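Side-chain contacts in alpha-fucosidase (Bifidobacterium bifidum, PDB 2EAB), which probably hydrolyses alpha-1,2-linked L-fucose from glycans, this chain being the catalytic part of a longer membrane-associated protein: residues 510-515 and 584-589; 526-531 and 591-596. All coordinates share one frame; numbering follows the deposited sequence.

Interaction 1: 510-515 and 584-589. With TRS (2-amino-2-hydroxymethyl-propane-1,3-diol), chain K.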
ATOM      1  N   TRP A 510      -4.583  -4.719  12.292  1.00  5.85           N
ATOM      2  CA  TRP A 510      -3.665  -3.802  11.632  1.00  5.58           C
ATOM      3  C   TRP A 510      -4.254  -3.173  10.364  1.00  5.76           C
ATOM      4  O   TRP A 510      -4.250  -1.949  10.223  1.00  5.77           O
ATOM      5  CB  TRP A 510      -2.344  -4.491  11.329  1.00  5.88           C
ATOM      6  CG  TRP A 510      -1.215  -3.555  11.004  1.00  5.53           C
ATOM      7  CD1 TRP A 510      -1.268  -2.191  10.855  1.00  5.78           C
ATOM      8  CD2 TRP A 510       0.133  -3.931  10.768  1.00  5.92           C
ATOM      9  NE1 TRP A 510      -0.022  -1.703  10.556  1.00  6.04           N
ATOM     10  CE2 TRP A 510       0.857  -2.753  10.485  1.00  5.81           C
ATOM     11  CE3 TRP A 510       0.807  -5.161  10.767  1.00  5.99           C
ATOM     12  CZ2 TRP A 510       2.229  -2.767  10.217  1.00  6.81           C
ATOM     13  CZ3 TRP A 510       2.166  -5.178  10.508  1.00  6.26           C
ATOM     14  CH2 TRP A 510       2.862  -3.989  10.228  1.00  6.18           C
ATOM     15  N   ILE A 511      -4.759  -3.992   9.443  1.00  5.58           N
ATOM     16  CA  ILE A 511      -5.332  -3.430   8.220  1.00  5.54           C
ATOM     17  C   ILE A 511      -6.554  -2.556   8.527  1.00  5.41           C
ATOM     18  O   ILE A 511      -6.833  -1.609   7.797  1.00  5.27           O
ATOM     19  CB  ILE A 511      -5.638  -4.520   7.155  1.00  5.66           C
ATOM     20  CG1 ILE A 511      -5.674  -3.915   5.746  1.00  5.83           C
ATOM     21  CG2 ILE A 511      -6.925  -5.278   7.476  1.00  5.97           C
ATOM     22  CD1 ILE A 511      -4.320  -3.408   5.251  1.00  6.37           C
ATOM     23  N   LEU A 512      -7.262  -2.858   9.614  1.00  5.80           N
ATOM     24  CA  LEU A 512      -8.344  -1.981  10.059  1.00  6.00           C
ATOM     25  C   LEU A 512      -7.880  -0.574  10.415  1.00  5.86           C
ATOM     26  O   LEU A 512      -8.678   0.370  10.353  1.00  6.30           O
ATOM     27  CB  LEU A 512      -9.142  -2.605  11.198  1.00  5.95           C
ATOM     28  CG  LEU A 512     -10.063  -3.754  10.766  1.00  6.35           C
ATOM     29  CD1 LEU A 512     -10.571  -4.506  11.986  1.00  7.28           C
ATOM     30  CD2 LEU A 512     -11.223  -3.282   9.901  1.00  6.93           C
ATOM     31  N   GLN A 513      -6.612  -0.419  10.790  1.00  5.93           N
ATOM     32  CA  GLN A 513      -6.082   0.932  10.979  1.00  5.98           C
ATOM     33  C   GLN A 513      -6.143   1.731   9.685  1.00  5.84           C
ATOM     34  O   GLN A 513      -6.597   2.877   9.681  1.00  5.79           O
ATOM     35  CB  GLN A 513      -4.651   0.921  11.496  1.00  6.34           C
ATOM     36  CG  GLN A 513      -4.507   0.477  12.933  1.00  6.89           C
ATOM     37  CD  GLN A 513      -3.132   0.765  13.497  1.00  7.27           C
ATOM     38  OE1 GLN A 513      -2.587   1.846  13.299  1.00  7.42           O
ATOM     39  NE2 GLN A 513      -2.578  -0.195  14.231  1.00  7.23           N
ATOM     40  N   ASN A 514      -5.681   1.130   8.588  1.00  5.40           N
ATOM     41  CA  ASN A 514      -5.726   1.804   7.290  1.00  5.78           C
ATOM     42  C   ASN A 514      -7.155   2.164   6.908  1.00  5.98           C
ATOM     43  O   ASN A 514      -7.410   3.224   6.338  1.00  6.13           O
ATOM     44  CB  ASN A 514      -5.138   0.922   6.183  1.00  6.09           C
ATOM     45  CG  ASN A 514      -3.657   0.661   6.343  1.00  6.09           C
ATOM     46  OD1 ASN A 514      -2.826   1.284   5.672  1.00  7.95           O
ATOM     47  ND2 ASN A 514      -3.317  -0.283   7.194  1.00  4.75           N
ATOM     48  N   VAL A 515      -8.080   1.269   7.236  1.00  5.88           N
ATOM     49  CA  VAL A 515      -9.496   1.475   6.950  1.00  6.45           C
ATOM     50  C   VAL A 515     -10.049   2.639   7.777  1.00  6.30           C
ATOM     51  O   VAL A 515     -10.695   3.535   7.227  1.00  6.48           O
ATOM     52  CB  VAL A 515     -10.317   0.175   7.160  1.00  6.44           C
ATOM     53  CG1 VAL A 515     -11.803   0.443   7.019  1.00  7.45           C
ATOM     54  CG2 VAL A 515      -9.886  -0.889   6.163  1.00  6.90           C
ATOM     55  N   TRP A 584      -4.629  -2.855  21.049  1.00  6.65           N
ATOM     56  CA  TRP A 584      -4.844  -1.587  21.740  1.00  6.50           C
ATOM     57  C   TRP A 584      -5.295  -0.512  20.752  1.00  6.36           C
ATOM     58  O   TRP A 584      -6.269   0.207  21.013  1.00  6.28           O
ATOM     59  CB  TRP A 584      -3.571  -1.169  22.470  1.00  7.08           C
ATOM     60  CG  TRP A 584      -3.689   0.089  23.279  1.00  7.42           C
ATOM     61  CD1 TRP A 584      -4.012   0.190  24.602  1.00  7.99           C
ATOM     62  CD2 TRP A 584      -3.465   1.426  22.818  1.00  7.25           C
ATOM     63  NE1 TRP A 584      -4.005   1.508  24.991  1.00  8.28           N
ATOM     64  CE2 TRP A 584      -3.668   2.288  23.918  1.00  8.13           C
ATOM     65  CE3 TRP A 584      -3.099   1.980  21.584  1.00  8.01           C
ATOM     66  CZ2 TRP A 584      -3.530   3.678  23.816  1.00  8.86           C
ATOM     67  CZ3 TRP A 584      -2.965   3.361  21.484  1.00  8.51           C
ATOM     68  CH2 TRP A 584      -3.171   4.193  22.599  1.00  9.11           C
ATOM     69  N   GLN A 585      -4.611  -0.421  19.612  1.00  6.37           N
ATOM     70  CA  GLN A 585      -4.954   0.590  18.619  1.00  6.40           C
ATOM     71  C   GLN A 585      -6.336   0.358  18.032  1.00  6.18           C
ATOM     72  O   GLN A 585      -7.080   1.319  17.796  1.00  6.44           O
ATOM     73  CB  GLN A 585      -3.927   0.642  17.493  1.00  6.18           C
ATOM     74  CG  GLN A 585      -3.952   1.964  16.751  1.00  7.05           C
ATOM     75  CD  GLN A 585      -3.441   3.098  17.617  1.00  7.13           C
ATOM     76  OE1 GLN A 585      -2.271   3.124  17.981  1.00  7.64           O
ATOM     77  NE2 GLN A 585      -4.327   4.023  17.981  1.00  8.91           N
ATOM     78  N   MET A 586      -6.674  -0.908  17.787  1.00  6.08           N
ATOM     79  CA  MET A 586      -7.983  -1.240  17.241  1.00  6.34           C
ATOM     80  C   MET A 586      -9.095  -0.829  18.198  1.00  6.19           C
ATOM     81  O   MET A 586     -10.084  -0.230  17.785  1.00  5.99           O
ATOM     82  CB  MET A 586      -8.096  -2.727  16.918  1.00  6.42           C
ATOM     83  CG  MET A 586      -9.438  -3.080  16.302  1.00  6.88           C
ATOM     84  SD  MET A 586      -9.653  -4.826  15.995  1.00  6.71           S
ATOM     85  CE  MET A 586      -9.617  -5.493  17.669  1.00  8.23           C
ATOM     86  N   LEU A 587      -8.941  -1.169  19.472  1.00  6.29           N
ATOM     87  CA  LEU A 587      -9.950  -0.796  20.460  1.00  6.71           C
ATOM     88  C   LEU A 587     -10.055   0.721  20.591  1.00  6.85           C
ATOM     89  O   LEU A 587     -11.151   1.259  20.750  1.00  7.13           O
ATOM     90  CB  LEU A 587      -9.665  -1.454  21.812  1.00  6.88           C
ATOM     91  CG  LEU A 587      -9.789  -2.982  21.848  1.00  6.93           C
ATOM     92  CD1 LEU A 587      -9.307  -3.523  23.183  1.00  8.21           C
ATOM     93  CD2 LEU A 587     -11.221  -3.446  21.563  1.00  8.58           C
ATOM     94  N   ASN A 588      -8.914   1.397  20.508  1.00  7.01           N
ATOM     95  CA  ASN A 588      -8.870   2.853  20.527  1.00  7.15           C
ATOM     96  C   ASN A 588      -9.675   3.440  19.359  1.00  7.18           C
ATOM     97  O   ASN A 588     -10.561   4.284  19.560  1.00  7.41           O
ATOM     98  CB  ASN A 588      -7.410   3.309  20.482  1.00  7.36           C
ATOM     99  CG  ASN A 588      -7.205   4.698  21.053  1.00  8.73           C
ATOM    100  OD1 ASN A 588      -8.154   5.416  21.375  1.00  9.76           O
ATOM    101  ND2 ASN A 588      -5.946   5.084  21.188  1.00  9.40           N
ATOM    102  N   ASP A 589      -9.377   2.967  18.148  1.00  7.02           N
ATOM    103  CA  ASP A 589     -10.111   3.379  16.952  1.00  6.87           C
ATOM    104  C   ASP A 589     -11.599   3.034  17.047  1.00  6.74           C
ATOM    105  O   ASP A 589     -12.451   3.850  16.670  1.00  7.07           O
ATOM    106  CB  ASP A 589      -9.534   2.717  15.688  1.00  7.09           C
ATOM    107  CG  ASP A 589      -8.189   3.297  15.238  1.00  7.48           C
ATOM    108  OD1 ASP A 589      -7.706   4.290  15.809  1.00  8.55           O
ATOM    109  OD2 ASP A 589      -7.618   2.744  14.269  1.00  8.86           O
TER
HETATM  110  C   TRS K5002      -3.686   5.757  13.432  1.00 25.33           C
HETATM  111  C1  TRS K5002      -3.009   7.036  13.931  1.00 25.28           C
HETATM  112  C2  TRS K5002      -4.292   5.002  14.594  1.00 25.75           C
HETATM  113  C3  TRS K5002      -2.690   4.871  12.686  1.00 25.54           C
HETATM  114  N   TRS K5002      -4.764   6.147  12.526  1.00 25.71           N
HETATM  115  O1  TRS K5002      -1.946   6.753  14.853  1.00 21.23           O
HETATM  116  O2  TRS K5002      -5.348   5.514  15.228  1.00 21.86           O
HETATM  117  O3  TRS K5002      -3.351   3.913  11.847  1.00 22.20           O
HETATM  118  O   HOH W   1      -8.724   0.667  13.247  1.00 13.23           O
HETATM  119  O   HOH W   2      -6.664   4.187  12.183  1.00  7.84           O
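Gln513 and Gln585 meet across two neighbouring helices, 507-520 and 577-596, in the (alpha/alpha)6 barrel of the family 95 catalytic domain. The segment axes approach to 9.4 Å at 35°, and no hydrogen bond joins the segments directly.

The direct packing has two pieces. Gln513 CD lies 3.6 Å from Gln585 CG, the two side chains crossing at about a right angle, so the amide of Gln513 rests on the methylenes of Gln585. Gln585 swings CG to the far side from its backbone N (chi1 -159°) and then bends at chi2, which carries its own amide off toward Asp690, where NE2 is hydrogen-bonded to OD1. On the other flank of the interface, Leu512 CD1 lies 4.1 Å from Met586 SD.

The polar part runs through waters and a Tris molecule, probably from the crystallisation liquor. Tris O3 donates to Gln513 OE1 at 2.6 Å, and Tris O2 donates to Asp589 OD1 at 2.7 Å, so that in this crystal Tris bridges the two helices; Glu517 and Glu520 also bind it. Glu520 and Asp690 are calcium-binding residues in a crystal structure of this protein, although no such ion is bound to this chain.

Two waters donate to Asp589 OD2. One also donates, weakly, to Leu512 O; the other accepts from Tris N and places its oxygen 2.8 Å from Gln513 O, to which it donates.

Interaction 2: 526-531 and 591-596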
ATOM      1  N   ALA A 526     -20.624   8.473   5.812  1.00  9.12           N
ATOM      2  CA  ALA A 526     -20.841   7.200   5.123  1.00  9.08           C
ATOM      3  C   ALA A 526     -19.679   6.238   5.398  1.00  8.81           C
ATOM      4  O   ALA A 526     -19.883   5.036   5.597  1.00  9.12           O
ATOM      5  CB  ALA A 526     -21.029   7.420   3.627  1.00  9.74           C
ATOM      6  N   LEU A 527     -18.457   6.769   5.421  1.00  8.54           N
ATOM      7  CA  LEU A 527     -17.288   5.969   5.771  1.00  8.57           C
ATOM      8  C   LEU A 527     -17.325   5.578   7.241  1.00  8.29           C
ATOM      9  O   LEU A 527     -16.970   4.455   7.594  1.00  8.36           O
ATOM     10  CB  LEU A 527     -15.989   6.701   5.433  1.00  8.96           C
ATOM     11  CG  LEU A 527     -15.651   6.753   3.942  1.00  8.84           C
ATOM     12  CD1 LEU A 527     -14.479   7.691   3.696  1.00 10.31           C
ATOM     13  CD2 LEU A 527     -15.348   5.359   3.403  1.00 10.26           C
ATOM     14  N   LEU A 528     -17.771   6.496   8.096  1.00  8.33           N
ATOM     15  CA  LEU A 528     -17.910   6.195   9.516  1.00  8.28           C
ATOM     16  C   LEU A 528     -18.736   4.933   9.750  1.00  8.06           C
ATOM     17  O   LEU A 528     -18.347   4.073  10.538  1.00  8.19           O
ATOM     18  CB  LEU A 528     -18.527   7.376  10.267  1.00  8.41           C
ATOM     19  CG  LEU A 528     -18.835   7.188  11.754  1.00  8.60           C
ATOM     20  CD1 LEU A 528     -17.585   6.808  12.539  1.00  8.95           C
ATOM     21  CD2 LEU A 528     -19.435   8.473  12.294  1.00  9.12           C
ATOM     22  N   ASP A 529     -19.879   4.823   9.078  1.00  7.94           N
ATOM     23  CA  ASP A 529     -20.740   3.653   9.266  1.00  7.76           C
ATOM     24  C   ASP A 529     -20.033   2.351   8.885  1.00  7.53           C
ATOM     25  O   ASP A 529     -20.129   1.349   9.597  1.00  7.53           O
ATOM     26  CB  ASP A 529     -22.043   3.796   8.481  1.00  8.26           C
ATOM     27  CG  ASP A 529     -23.020   4.768   9.130  1.00  8.65           C
ATOM     28  OD1 ASP A 529     -22.732   5.285  10.234  1.00 10.43           O
ATOM     29  OD2 ASP A 529     -24.091   5.002   8.529  1.00 10.16           O
ATOM     30  N   ARG A 530     -19.301   2.385   7.775  1.00  6.97           N
ATOM     31  CA  ARG A 530     -18.591   1.203   7.278  1.00  7.29           C
ATOM     32  C   ARG A 530     -17.438   0.802   8.186  1.00  7.40           C
ATOM     33  O   ARG A 530     -17.257  -0.384   8.477  1.00  7.39           O
ATOM     34  CB  ARG A 530     -18.082   1.438   5.858  1.00  7.67           C
ATOM     35  CG  ARG A 530     -19.195   1.542   4.843  1.00  7.72           C
ATOM     36  CD  ARG A 530     -18.676   2.034   3.525  1.00  8.41           C
ATOM     37  NE  ARG A 530     -17.917   1.007   2.814  1.00  8.16           N
ATOM     38  CZ  ARG A 530     -17.159   1.250   1.749  1.00  8.23           C
ATOM     39  NH1 ARG A 530     -17.037   2.486   1.283  1.00  8.45           N
ATOM     40  NH2 ARG A 530     -16.513   0.261   1.146  1.00  8.49           N
ATOM     41  N   VAL A 531     -16.659   1.777   8.642  1.00  7.36           N
ATOM     42  CA  VAL A 531     -15.504   1.459   9.481  1.00  7.75           C
ATOM     43  C   VAL A 531     -15.965   1.032  10.870  1.00  7.43           C
ATOM     44  O   VAL A 531     -15.373   0.143  11.481  1.00  7.39           O
ATOM     45  CB  VAL A 531     -14.438   2.596   9.530  1.00  8.15           C
ATOM     46  CG1 VAL A 531     -14.033   3.013   8.126  1.00  9.28           C
ATOM     47  CG2 VAL A 531     -14.926   3.808  10.312  1.00  8.76           C
ATOM     48  N   ILE A 591     -13.473   2.627  19.750  1.00  7.08           N
ATOM     49  CA  ILE A 591     -14.088   3.538  20.712  1.00  7.40           C
ATOM     50  C   ILE A 591     -14.351   4.897  20.067  1.00  7.62           C
ATOM     51  O   ILE A 591     -15.427   5.475  20.242  1.00  7.51           O
ATOM     52  CB  ILE A 591     -13.223   3.668  21.987  1.00  7.64           C
ATOM     53  CG1 ILE A 591     -13.307   2.375  22.806  1.00  7.55           C
ATOM     54  CG2 ILE A 591     -13.669   4.859  22.837  1.00  8.67           C
ATOM     55  CD1 ILE A 591     -12.208   2.206  23.835  1.00  8.43           C
ATOM     56  N   GLU A 592     -13.385   5.392  19.301  1.00  7.46           N
ATOM     57  CA  GLU A 592     -13.573   6.667  18.613  1.00  7.82           C
ATOM     58  C   GLU A 592     -14.681   6.615  17.568  1.00  7.65           C
ATOM     59  O   GLU A 592     -15.485   7.552  17.461  1.00  8.12           O
ATOM     60  CB  GLU A 592     -12.261   7.170  18.015  1.00  8.04           C
ATOM     61  CG  GLU A 592     -11.244   7.560  19.071  1.00  8.66           C
ATOM     62  CD  GLU A 592     -11.824   8.552  20.067  1.00 10.28           C
ATOM     63  OE1 GLU A 592     -12.267   9.642  19.634  1.00 11.24           O
ATOM     64  OE2 GLU A 592     -11.866   8.240  21.274  1.00 11.35           O
ATOM     65  N   ALA A 593     -14.749   5.510  16.829  1.00  7.64           N
ATOM     66  CA  ALA A 593     -15.819   5.324  15.847  1.00  7.83           C
ATOM     67  C   ALA A 593     -17.185   5.289  16.534  1.00  8.10           C
ATOM     68  O   ALA A 593     -18.145   5.934  16.083  1.00  8.37           O
ATOM     69  CB  ALA A 593     -15.588   4.055  15.039  1.00  8.02           C
ATOM     70  N   ALA A 594     -17.261   4.548  17.635  1.00  8.27           N
ATOM     71  CA  ALA A 594     -18.483   4.466  18.431  1.00  8.61           C
ATOM     72  C   ALA A 594     -18.899   5.841  18.943  1.00  9.02           C
ATOM     73  O   ALA A 594     -20.056   6.237  18.788  1.00  9.32           O
ATOM     74  CB  ALA A 594     -18.301   3.502  19.589  1.00  8.71           C
ATOM     75  N   LYS A 595     -17.950   6.574  19.521  1.00  9.27           N
ATOM     76  CA  LYS A 595     -18.226   7.911  20.050  1.00  9.95           C
ATOM     77  C   LYS A 595     -18.756   8.857  18.977  1.00 10.09           C
ATOM     78  O   LYS A 595     -19.674   9.646  19.232  1.00 10.49           O
ATOM     79  CB  LYS A 595     -16.983   8.492  20.718  1.00 10.21           C
ATOM     80  CG  LYS A 595     -16.696   7.892  22.079  1.00 12.18           C
ATOM     81  CD  LYS A 595     -15.456   8.489  22.716  1.00 15.71           C
ATOM     82  CE  LYS A 595     -15.276   7.981  24.142  1.00 17.71           C
ATOM     83  NZ  LYS A 595     -16.406   8.356  25.049  1.00 19.60           N
ATOM     84  N   ALA A 596     -18.198   8.758  17.773  1.00 10.06           N
ATOM     85  CA  ALA A 596     -18.609   9.605  16.655  1.00 10.21           C
ATOM     86  C   ALA A 596     -20.057   9.346  16.241  1.00 10.64           C
ATOM     87  O   ALA A 596     -20.698  10.199  15.621  1.00 11.27           O
ATOM     88  CB  ALA A 596     -17.674   9.411  15.477  1.00 10.25           C
TER
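Arg530 NH2 is gripped by two carboxylates, forming salt bridges to Glu442 and Glu449 of helix 442-450, while two residues earlier on the same helix Leu528 reaches out to Ala593 and Ala596. The arginine thus ties helix 525-546 to one neighbour, and the leucine packs it against helix 577-596.

Leu528 makes the contact almost alone. With chi1 at 176°, it turns CG away from its backbone N and beside the carbonyl carbon, which sends the branched end out from its own helix toward the other, and both methyls are used. Leu528 CD2 lies 3.8 Å from Ala596 CB. Leu528 CD1 sits 3.9 Å from Ala596 CB and 4.2 Å from Ala593 CB, so the leucine lodges against two alanines three residues apart, about one turn of the helix. Leu528 CD1 also rests 3.7 Å from Ala593 O, a van der Waals contact with the backbone.

With a single methyl at each of these positions, the leucine can come right up to the helix backbone. The CA atoms of Leu528 and Ala593 are 6.7 Å apart. Leu528 and Ala593 are buried, whereas Ala596 is exposed at the edge, and there a salt bridge between Asp529 OD1 and Lys597 NZ adds a charged link. Tyr519 of helix 507-520 also packs on Leu528. Behind Ala593, Ala594 faces helix 632-639 through Trp632. Here a leucine set on two alanines joins helices 525-546 and 577-596 within the (alpha/alpha)6 barrel characteristic of six-hairpin glycosidases such as family 95.

In the fold
Helix 577-596 serves both interactions: residues 584-589 face helix 507-520, and residues 591-596, farther along the same helix, face helix 525-546, which follows 507-520 in the chain. The contact centres are about 12 Å apart, and Val515 O touches Val531 CG1 at 3.5 Å, so the three helices pack as one group. Interaction 1 is fully buried and lies nearer the chain's centre, beside the calcium-binding residues Glu520 and Asp690; it adds polar links through waters and Tris to its direct packing. Interaction 2, farther out, runs from buried to exposed, is made by apolar side chains with no hydrogen bond across the segments, and carries its charged bonds around the flanks.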